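DUF5636 domain-containing protein (Legionella pneumophila subsp. pneumophila str. Philadelphia 1, PDB 4RD8) is of unknown function but adopts a compact, monomeric all-alpha fold of the DUF5636 family, its helices joined by loops and with no strands. Local coordinates at residues I34-L38 with D181-D185; Q54-L59 with Q74-L78; H131-L137 with S192-L198. The protein carries 3 engineered substitutions. All coordinates share one frame; numbering follows the deposited sequence. Where two conformers were deposited one is given.

Contact 1. Residues I34-L38 with D181-D185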
loop_
_atom_site.group_PDB
_atom_site.type_symbol
_atom_site.label_atom_id
_atom_site.label_comp_id
_atom_site.label_asym_id
_atom_site.label_seq_id
_atom_site.Cartn_x
_atom_site.Cartn_y
_atom_site.Cartn_z
ATOM N N ILE A 34 10.564 5.281 -1.613
ATOM C CA ILE A 34 9.114 5.110 -1.484
ATOM C C ILE A 34 8.443 6.423 -1.104
ATOM O O ILE A 34 7.435 6.805 -1.697
ATOM C CB ILE A 34 8.769 4.009 -0.465
ATOM C CG1 ILE A 34 9.161 2.654 -1.049
ATOM C CG2 ILE A 34 7.289 4.033 -0.108
ATOM C CD1 ILE A 34 8.987 1.503 -0.079
ATOM N N GLU A 35 9.022 7.125 -0.134
ATOM C CA GLU A 35 8.457 8.388 0.330
ATOM C C GLU A 35 8.434 9.386 -0.817
ATOM O O GLU A 35 7.450 10.091 -1.021
ATOM C CB GLU A 35 9.278 8.948 1.496
ATOM C CG GLU A 35 8.631 10.115 2.213
ATOM C CD GLU A 35 9.602 10.838 3.121
ATOM O OE1 GLU A 35 10.779 10.990 2.722
ATOM O OE2 GLU A 35 9.195 11.251 4.231
ATOM N N ASN A 36 9.521 9.429 -1.580
ATOM C CA ASN A 36 9.637 10.382 -2.672
ATOM C C ASN A 36 8.689 10.062 -3.825
ATOM O O ASN A 36 8.256 10.961 -4.542
ATOM C CB ASN A 36 11.085 10.451 -3.171
ATOM C CG ASN A 36 11.992 11.213 -2.223
ATOM O OD1 ASN A 36 11.525 11.993 -1.391
ATOM N ND2 ASN A 36 13.298 10.999 -2.354
ATOM N N TYR A 37 8.387 8.779 -3.993
ATOM C CA TYR A 37 7.468 8.317 -5.027
ATOM C C TYR A 37 6.026 8.676 -4.655
ATOM O O TYR A 37 5.315 9.311 -5.427
ATOM C CB TYR A 37 7.637 6.801 -5.252
ATOM C CG TYR A 37 6.511 6.167 -6.052
ATOM C CD1 TYR A 37 6.322 6.474 -7.394
ATOM C CD2 TYR A 37 5.635 5.271 -5.455
ATOM C CE1 TYR A 37 5.288 5.899 -8.123
ATOM C CE2 TYR A 37 4.600 4.697 -6.167
ATOM C CZ TYR A 37 4.433 5.008 -7.499
ATOM O OH TYR A 37 3.402 4.439 -8.205
ATOM N N LEU A 38 5.607 8.305 -3.454
ATOM C CA LEU A 38 4.232 8.577 -3.016
ATOM C C LEU A 38 3.883 10.066 -2.913
ATOM O O LEU A 38 2.713 10.434 -3.018
ATOM C CB LEU A 38 3.942 7.866 -1.681
ATOM C CG LEU A 38 4.027 6.337 -1.749
ATOM C CD1 LEU A 38 3.808 5.730 -0.372
ATOM C CD2 LEU A 38 3.024 5.754 -2.751
ATOM N N ASP A 181 3.837 5.077 9.615
ATOM C CA ASP A 181 3.180 6.382 9.484
ATOM C C ASP A 181 3.810 7.286 8.416
ATOM O O ASP A 181 3.110 7.866 7.581
ATOM C CB ASP A 181 3.226 7.141 10.811
ATOM C CG ASP A 181 2.393 6.492 11.904
ATOM O OD1 ASP A 181 1.544 5.622 11.601
ATOM O OD2 ASP A 181 2.575 6.885 13.081
ATOM N N VAL A 182 5.131 7.437 8.469
ATOM C CA VAL A 182 5.827 8.394 7.601
ATOM C C VAL A 182 5.696 8.027 6.128
ATOM O O VAL A 182 5.653 8.909 5.244
ATOM C CB VAL A 182 7.317 8.529 8.005
ATOM C CG1 VAL A 182 8.095 9.325 6.985
ATOM C CG2 VAL A 182 7.423 9.199 9.366
ATOM N N LEU A 183 5.605 6.728 5.859
ATOM C CA LEU A 183 5.529 6.246 4.487
ATOM C C LEU A 183 4.110 6.197 3.939
ATOM O O LEU A 183 3.855 6.700 2.850
ATOM C CB LEU A 183 6.163 4.861 4.357
ATOM C CG LEU A 183 7.677 4.856 4.579
ATOM C CD1 LEU A 183 8.239 3.487 4.235
ATOM C CD2 LEU A 183 8.355 5.958 3.765
ATOM N N ILE A 184 3.190 5.601 4.694
ATOM C CA ILE A 184 1.887 5.263 4.133
ATOM C C ILE A 184 0.714 5.579 5.041
ATOM O O ILE A 184 -0.418 5.216 4.735
ATOM C CB ILE A 184 1.817 3.766 3.745
ATOM C CG1 ILE A 184 2.054 2.896 4.989
ATOM C CG2 ILE A 184 2.802 3.445 2.604
ATOM C CD1 ILE A 184 1.847 1.425 4.769
ATOM N N ASP A 185 0.963 6.234 6.174
ATOM C CA ASP A 185 -0.142 6.584 7.069
ATOM C C ASP A 185 0.018 8.016 7.597
ATOM O O ASP A 185 -0.301 8.305 8.753
ATOM C CB ASP A 185 -0.234 5.573 8.224
ATOM C CG ASP A 185 -1.654 5.132 8.518
ATOM O OD1 ASP A 185 -2.585 5.588 7.830
ATOM O OD2 ASP A 185 -1.842 4.306 9.440
HETATM O O HOH W 1 6.670 11.337 4.859
#
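Leu183 sends its CD2 methyl against the side of the opposite helix, where it settles 3.9 Å from CB of Glu35. CG2 of Ile34 reaches the same methyl from the preceding residue, but only loosely, at 4.5 Å. One leucine branch thus covers two successive residues, and close approach of the backbones makes this possible: the CA atoms of Glu35 and Leu183 are 5.5 Å apart. Leu38 completes the apolar seam one turn after Ile34, pointing its CD1 at CG2 of Ile184, 3.9 Å away. The chi1 of Ile184, 60°, wedges CG1 between backbone N and carbonyl carbon, which leaves CG2 to face Leu38 while the ethyl branch leads away toward Trp135 of helix 130-144. The seam joins the last turn of helix 25-38 to the short helix 179-184 in an all-helical fold, and Ile34 also touches Ile138 of helix 130-144. The interface is not purely apolar. CD1 of Leu38 presses to 3.4 Å from O of Leu183, a buried carbonyl oxygen with no hydrogen-bond partner in the model. At the other margin Glu35, its CG swung anti to the backbone N (chi1 -169°) and its chain extended, passes Val182 at a slant, with OE2 3.5 Å from CG1. A water joins the two helices there by donating to OE2 of Glu35 at 2.6 Å and to O of Val182 at 2.7 Å, a one-water bridge from carboxylate to backbone.

Contact 2. Residues Q54-L59 with Q74-L78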
loop_
_atom_site.group_PDB
_atom_site.type_symbol
_atom_site.label_atom_id
_atom_site.label_comp_id
_atom_site.label_asym_id
_atom_site.label_seq_id
_atom_site.Cartn_x
_atom_site.Cartn_y
_atom_site.Cartn_z
ATOM N N GLN A 54 -5.165 -3.116 -15.762
ATOM C CA GLN A 54 -5.151 -4.538 -15.451
ATOM C C GLN A 54 -6.525 -5.010 -14.961
ATOM O O GLN A 54 -7.003 -6.072 -15.353
ATOM C CB GLN A 54 -4.037 -4.861 -14.447
ATOM C CG GLN A 54 -2.635 -4.609 -15.005
ATOM C CD GLN A 54 -1.537 -5.096 -14.078
ATOM O OE1 GLN A 54 -1.777 -5.917 -13.193
ATOM N NE2 GLN A 54 -0.323 -4.581 -14.271
ATOM N N LEU A 55 -7.164 -4.198 -14.125
ATOM C CA LEU A 55 -8.518 -4.481 -13.647
ATOM C C LEU A 55 -9.547 -4.487 -14.785
ATOM O O LEU A 55 -10.389 -5.392 -14.869
ATOM C CB LEU A 55 -8.914 -3.455 -12.581
ATOM C CG LEU A 55 -10.309 -3.543 -11.953
ATOM C CD1 LEU A 55 -10.504 -4.896 -11.269
ATOM C CD2 LEU A 55 -10.517 -2.396 -10.960
ATOM N N THR A 56 -9.475 -3.476 -15.652
ATOM C CA THR A 56 -10.352 -3.387 -16.819
ATOM C C THR A 56 -10.228 -4.638 -17.680
ATOM O O THR A 56 -11.228 -5.200 -18.139
ATOM C CB THR A 56 -10.003 -2.163 -17.690
ATOM O OG1 THR A 56 -10.183 -0.965 -16.925
ATOM C CG2 THR A 56 -10.884 -2.115 -18.920
HETATM N N MSE A 57 -8.987 -5.057 -17.904
HETATM C CA MSE A 57 -8.680 -6.271 -18.653
HETATM C C MSE A 57 -9.347 -7.480 -18.008
HETATM O O MSE A 57 -9.947 -8.321 -18.675
HETATM C CB MSE A 57 -7.169 -6.501 -18.638
HETATM C CG MSE A 57 -6.495 -6.433 -19.988
HETATM SE SE MSE A 57 -4.777 -7.344 -19.893
HETATM C CE MSE A 57 -5.382 -9.040 -19.156
ATOM N N ARG A 58 -9.213 -7.550 -16.690
ATOM C CA ARG A 58 -9.699 -8.663 -15.890
ATOM C C ARG A 58 -11.215 -8.806 -15.953
ATOM O O ARG A 58 -11.730 -9.890 -16.229
ATOM C CB ARG A 58 -9.256 -8.446 -14.447
ATOM C CG ARG A 58 -9.151 -9.687 -13.610
ATOM C CD ARG A 58 -8.481 -9.346 -12.289
ATOM N NE ARG A 58 -8.389 -10.500 -11.404
ATOM C CZ ARG A 58 -7.292 -11.227 -11.235
ATOM N NH1 ARG A 58 -6.179 -10.918 -11.888
ATOM N NH2 ARG A 58 -7.311 -12.258 -10.406
ATOM N N LEU A 59 -11.921 -7.703 -15.710
ATOM C CA LEU A 59 -13.383 -7.689 -15.751
ATOM C C LEU A 59 -13.916 -8.104 -17.115
ATOM O O LEU A 59 -14.838 -8.919 -17.212
ATOM C CB LEU A 59 -13.917 -6.300 -15.396
ATOM C CG LEU A 59 -13.597 -5.742 -14.009
ATOM C CD1 LEU A 59 -14.283 -4.399 -13.821
ATOM C CD2 LEU A 59 -14.028 -6.716 -12.932
ATOM N N GLN A 74 -12.796 -9.344 -8.107
ATOM C CA GLN A 74 -11.699 -9.312 -9.072
ATOM C C GLN A 74 -10.581 -8.343 -8.686
ATOM O O GLN A 74 -9.401 -8.653 -8.853
ATOM C CB GLN A 74 -12.219 -9.006 -10.478
ATOM C CG GLN A 74 -12.917 -10.184 -11.124
ATOM C CD GLN A 74 -12.082 -11.441 -11.058
ATOM O OE1 GLN A 74 -10.919 -11.447 -11.460
ATOM N NE2 GLN A 74 -12.667 -12.513 -10.538
ATOM N N LEU A 75 -10.952 -7.172 -8.175
ATOM C CA LEU A 75 -9.963 -6.201 -7.707
ATOM C C LEU A 75 -9.168 -6.755 -6.525
ATOM O O LEU A 75 -7.956 -6.573 -6.443
ATOM C CB LEU A 75 -10.638 -4.886 -7.305
ATOM C CG LEU A 75 -9.721 -3.850 -6.639
ATOM C CD1 LEU A 75 -8.579 -3.478 -7.561
ATOM C CD2 LEU A 75 -10.503 -2.604 -6.247
ATOM N N ARG A 76 -9.859 -7.428 -5.610
ATOM C CA ARG A 76 -9.206 -8.012 -4.435
ATOM C C ARG A 76 -8.212 -9.098 -4.824
ATOM O O ARG A 76 -7.118 -9.173 -4.267
ATOM C CB ARG A 76 -10.246 -8.582 -3.466
ATOM C CG ARG A 76 -10.633 -7.642 -2.333
ATOM C CD ARG A 76 -12.138 -7.546 -2.184
ATOM N NE ARG A 76 -12.556 -7.323 -0.800
ATOM C CZ ARG A 76 -12.991 -6.164 -0.315
ATOM N NH1 ARG A 76 -13.073 -5.095 -1.094
ATOM N NH2 ARG A 76 -13.346 -6.077 0.960
ATOM N N THR A 77 -8.596 -9.937 -5.781
ATOM C CA THR A 77 -7.715 -11.004 -6.232
ATOM C C THR A 77 -6.547 -10.427 -7.029
ATOM O O THR A 77 -5.428 -10.922 -6.931
ATOM C CB THR A 77 -8.471 -12.092 -7.034
ATOM O OG1 THR A 77 -9.181 -11.480 -8.113
ATOM C CG2 THR A 77 -9.463 -12.820 -6.136
ATOM N N LEU A 78 -6.802 -9.376 -7.808
ATOM C CA LEU A 78 -5.719 -8.677 -8.497
ATOM C C LEU A 78 -4.740 -8.072 -7.497
ATOM O O LEU A 78 -3.521 -8.213 -7.642
ATOM C CB LEU A 78 -6.262 -7.585 -9.430
ATOM C CG LEU A 78 -5.242 -6.618 -10.045
ATOM C CD1 LEU A 78 -4.208 -7.365 -10.884
ATOM C CD2 LEU A 78 -5.951 -5.551 -10.894
#
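Arg58 reaches across to Gln74 and donates from NE to OE1 over 2.7 Å, a short but bent bond (132° at the hydrogen). The two flat groups are nearly parallel, 21° apart, although the side chains themselves cross at about a right angle. NH2 of Arg58 makes a second, weak bond to OG1 of Thr77 at 3.1 Å, and one guanidinium face lies over the backbone N of Leu78. Beneath this polar layer Leu55 and Leu78 pack together: CD2 of Leu78 meets CB of Leu55 at 4.0 Å, and CD1 of Leu55 packs on CA of Leu75 at 3.8 Å. CD2 of Leu59 lies 3.8 Å from CB of Gln74.

An outer shell holds these groups in place. Arg58 is salt-bridged through NH2 to Glu81, one turn beyond Thr77, while OE1 of Gln74 also receives Lys62 NZ. The hydroxyl of Thr77 has backbone carbonyls of its own helix within reach. Val216 and Ile217 of helix 211-218 cover Leu75, and Val212 covers Leu59. The axes of segments 54-59 and 74-78 approach to 10.1 Å at 125°, so that helices 41-61 and 69-85 form an obliquely crossing alpha-alpha pair of consecutive helices in an all-helical fold.

Contact 3. Residues H131-L137 with S192-L198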
loop_
_atom_site.group_PDB
_atom_site.type_symbol
_atom_site.label_atom_id
_atom_site.label_comp_id
_atom_site.label_asym_id
_atom_site.label_seq_id
_atom_site.Cartn_x
_atom_site.Cartn_y
_atom_site.Cartn_z
ATOM N N HIS A 131 -4.278 0.795 2.051
ATOM C CA HIS A 131 -2.886 0.424 2.306
ATOM C C HIS A 131 -2.442 -0.673 1.340
ATOM O O HIS A 131 -1.315 -0.650 0.839
ATOM C CB HIS A 131 -2.679 -0.026 3.758
ATOM C CG HIS A 131 -2.771 1.081 4.757
ATOM N ND1 HIS A 131 -2.196 2.325 4.558
ATOM C CD2 HIS A 131 -3.353 1.129 5.982
ATOM C CE1 HIS A 131 -2.429 3.086 5.616
ATOM N NE2 HIS A 131 -3.131 2.389 6.486
ATOM N N ALA A 132 -3.328 -1.629 1.068
ATOM C CA ALA A 132 -3.026 -2.662 0.081
ATOM C C ALA A 132 -2.739 -2.030 -1.271
ATOM O O ALA A 132 -1.809 -2.438 -1.971
ATOM C CB ALA A 132 -4.183 -3.658 -0.028
ATOM N N ILE A 133 -3.538 -1.029 -1.634
ATOM C CA ILE A 133 -3.331 -0.313 -2.891
ATOM C C ILE A 133 -2.010 0.472 -2.918
ATOM O O ILE A 133 -1.314 0.462 -3.937
ATOM C CB ILE A 133 -4.537 0.588 -3.246
ATOM C CG1 ILE A 133 -5.754 -0.286 -3.563
ATOM C CG2 ILE A 133 -4.219 1.462 -4.444
ATOM C CD1 ILE A 133 -7.046 0.489 -3.750
ATOM N N GLN A 134 -1.658 1.136 -1.814
ATOM C CA GLN A 134 -0.356 1.813 -1.728
ATOM C C GLN A 134 0.767 0.851 -2.064
ATOM O O GLN A 134 1.644 1.164 -2.874
ATOM C CB GLN A 134 -0.120 2.404 -0.334
ATOM C CG GLN A 134 -0.878 3.695 -0.088
ATOM C CD GLN A 134 -0.970 4.023 1.390
ATOM O OE1 GLN A 134 -1.137 3.125 2.222
ATOM N NE2 GLN A 134 -0.857 5.303 1.726
ATOM N N TRP A 135 0.727 -0.323 -1.444
ATOM C CA TRP A 135 1.743 -1.329 -1.710
ATOM C C TRP A 135 1.720 -1.824 -3.151
ATOM O O TRP A 135 2.776 -1.988 -3.760
ATOM C CB TRP A 135 1.718 -2.449 -0.647
ATOM C CG TRP A 135 2.388 -1.919 0.575
ATOM C CD1 TRP A 135 1.792 -1.375 1.674
ATOM C CD2 TRP A 135 3.806 -1.771 0.762
ATOM N NE1 TRP A 135 2.758 -0.934 2.558
ATOM C CE2 TRP A 135 3.993 -1.156 2.017
ATOM C CE3 TRP A 135 4.924 -2.108 -0.007
ATOM C CZ2 TRP A 135 5.271 -0.888 2.529
ATOM C CZ3 TRP A 135 6.189 -1.836 0.502
ATOM C CH2 TRP A 135 6.349 -1.227 1.760
ATOM N N CYS A 136 0.532 -2.022 -3.720
ATOM C CA CYS A 136 0.466 -2.385 -5.134
ATOM C C CYS A 136 1.111 -1.317 -6.019
ATOM O O CYS A 136 1.753 -1.650 -6.996
ATOM C CB CYS A 136 -0.972 -2.647 -5.601
ATOM S SG CYS A 136 -1.698 -4.129 -4.888
ATOM N N LEU A 137 0.925 -0.039 -5.687
ATOM C CA LEU A 137 1.513 1.033 -6.499
ATOM C C LEU A 137 3.048 0.983 -6.426
ATOM O O LEU A 137 3.737 1.113 -7.444
ATOM C CB LEU A 137 0.988 2.407 -6.056
ATOM C CG LEU A 137 -0.526 2.610 -6.232
ATOM C CD1 LEU A 137 -0.952 3.938 -5.612
ATOM C CD2 LEU A 137 -0.926 2.565 -7.716
ATOM N N SER A 192 -0.152 10.725 -1.751
ATOM C CA SER A 192 -0.503 9.341 -1.475
ATOM C C SER A 192 0.138 8.742 -0.224
ATOM O O SER A 192 -0.127 7.593 0.103
ATOM C CB SER A 192 -0.202 8.460 -2.692
ATOM O OG SER A 192 -0.918 8.927 -3.819
ATOM N N ARG A 193 0.963 9.510 0.484
ATOM C CA ARG A 193 1.428 9.061 1.800
ATOM C C ARG A 193 0.255 8.991 2.762
ATOM O O ARG A 193 0.290 8.260 3.754
ATOM C CB ARG A 193 2.483 10.001 2.371
ATOM C CG ARG A 193 3.832 9.943 1.685
ATOM C CD ARG A 193 4.723 10.999 2.289
ATOM N NE ARG A 193 4.242 12.339 1.958
ATOM C CZ ARG A 193 4.734 13.462 2.469
ATOM N NH1 ARG A 193 5.717 13.408 3.361
ATOM N NH2 ARG A 193 4.236 14.638 2.089
ATOM N N SER A 194 -0.785 9.768 2.474
ATOM C CA SER A 194 -2.004 9.727 3.277
ATOM C C SER A 194 -3.027 8.826 2.609
ATOM O O SER A 194 -3.418 9.070 1.465
ATOM C CB SER A 194 -2.605 11.121 3.411
ATOM O OG SER A 194 -3.944 11.044 3.895
ATOM N N PRO A 195 -3.475 7.777 3.316
ATOM C CA PRO A 195 -4.496 6.924 2.701
ATOM C C PRO A 195 -5.822 7.652 2.492
ATOM O O PRO A 195 -6.548 7.303 1.561
ATOM C CB PRO A 195 -4.657 5.780 3.717
ATOM C CG PRO A 195 -4.227 6.392 5.039
ATOM C CD PRO A 195 -3.091 7.316 4.663
ATOM N N GLU A 196 -6.142 8.636 3.332
ATOM C CA GLU A 196 -7.366 9.403 3.135
ATOM C C GLU A 196 -7.265 10.182 1.835
ATOM O O GLU A 196 -8.231 10.284 1.075
ATOM C CB GLU A 196 -7.617 10.377 4.290
ATOM C CG GLU A 196 -7.589 9.742 5.668
ATOM C CD GLU A 196 -8.409 8.473 5.745
ATOM O OE1 GLU A 196 -9.649 8.573 5.793
ATOM O OE2 GLU A 196 -7.816 7.373 5.748
ATOM N N TRP A 197 -6.095 10.747 1.586
ATOM C CA TRP A 197 -5.917 11.529 0.372
ATOM C C TRP A 197 -5.962 10.617 -0.850
ATOM O O TRP A 197 -6.601 10.950 -1.846
ATOM C CB TRP A 197 -4.613 12.334 0.409
ATOM C CG TRP A 197 -4.468 13.250 -0.783
ATOM C CD1 TRP A 197 -4.824 14.567 -0.858
ATOM C CD2 TRP A 197 -3.948 12.899 -2.077
ATOM N NE1 TRP A 197 -4.550 15.057 -2.118
ATOM C CE2 TRP A 197 -4.009 14.055 -2.877
ATOM C CE3 TRP A 197 -3.433 11.719 -2.626
ATOM C CZ2 TRP A 197 -3.573 14.064 -4.208
ATOM C CZ3 TRP A 197 -2.997 11.731 -3.942
ATOM C CH2 TRP A 197 -3.072 12.897 -4.718
ATOM N N LEU A 198 -5.294 9.464 -0.773
ATOM C CA LEU A 198 -5.269 8.552 -1.917
ATOM C C LEU A 198 -6.651 7.995 -2.227
ATOM O O LEU A 198 -7.039 7.904 -3.385
ATOM C CB LEU A 198 -4.260 7.418 -1.718
ATOM C CG LEU A 198 -4.208 6.342 -2.809
ATOM C CD1 LEU A 198 -3.835 6.932 -4.160
ATOM C CD2 LEU A 198 -3.220 5.249 -2.418
#
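Ser192 offers its backbone O to the side-chain amide of Gln134, whose NE2 donates over 2.9 Å in a nearly straight bond (161°) lying in the amide plane. The far end of the same amide is also engaged: OE1 accepts from ND1 of His131 at 2.7 Å, in the plane of the imidazole ring. NE2 has a second acceptor in O of Ile184, so three bonds fix the rotation of this buried amide and connect two separate backbone stretches to helix 130-144.

Arg193 starts away from the contact, and its NH2 is salt-bridged to Glu189 and Asp191. Ser194 is the N-cap of the helix that follows, its OG accepting from N of Trp197 at 3.2 Å. Pro195, in the first turn, faces back across the contact, and its CG meets CE1 of His131 at 3.8 Å. One turn on, Leu198 has CG anti to its backbone N (chi1 176°), an orientation that carries CD2 to 3.7 Å from CG of Gln134, the two side chains running antiparallel alongside one another. The same methyl meets CD1 of Leu137 tip to tip at 4.1 Å.

The central helix 130-144 is packed on several flanks: Ala132 and Cys136 rest on Ile79 of helix 69-85, whereas Leu137 touches Tyr37 of helix 25-38 and Leu48 of helix 41-61.

In the fold
From the N terminus, the chain first passes through 34-38, whose partner 181-185 lies 143 residues on, so contact 1 closes the longest loop of the three. Contact 2 opens and closes within it, a local pairing of successive helices on the opposite side of the chain's centre, the two contact centres about 25 Å apart. Contact 3 runs from 131-137 to 192-198, beyond the close of contact 1, so these two cross. They also touch: Leu38 O and Ser192 N are probably hydrogen-bonded. Contacts 1 and 3 tie helices 25-38, 179-184 and 195-204 around helix 130-144. Contact 2 touches neither, its nearest atoms about 5 Å from contact 3, though its helix 69-85 packs against helix 130-144.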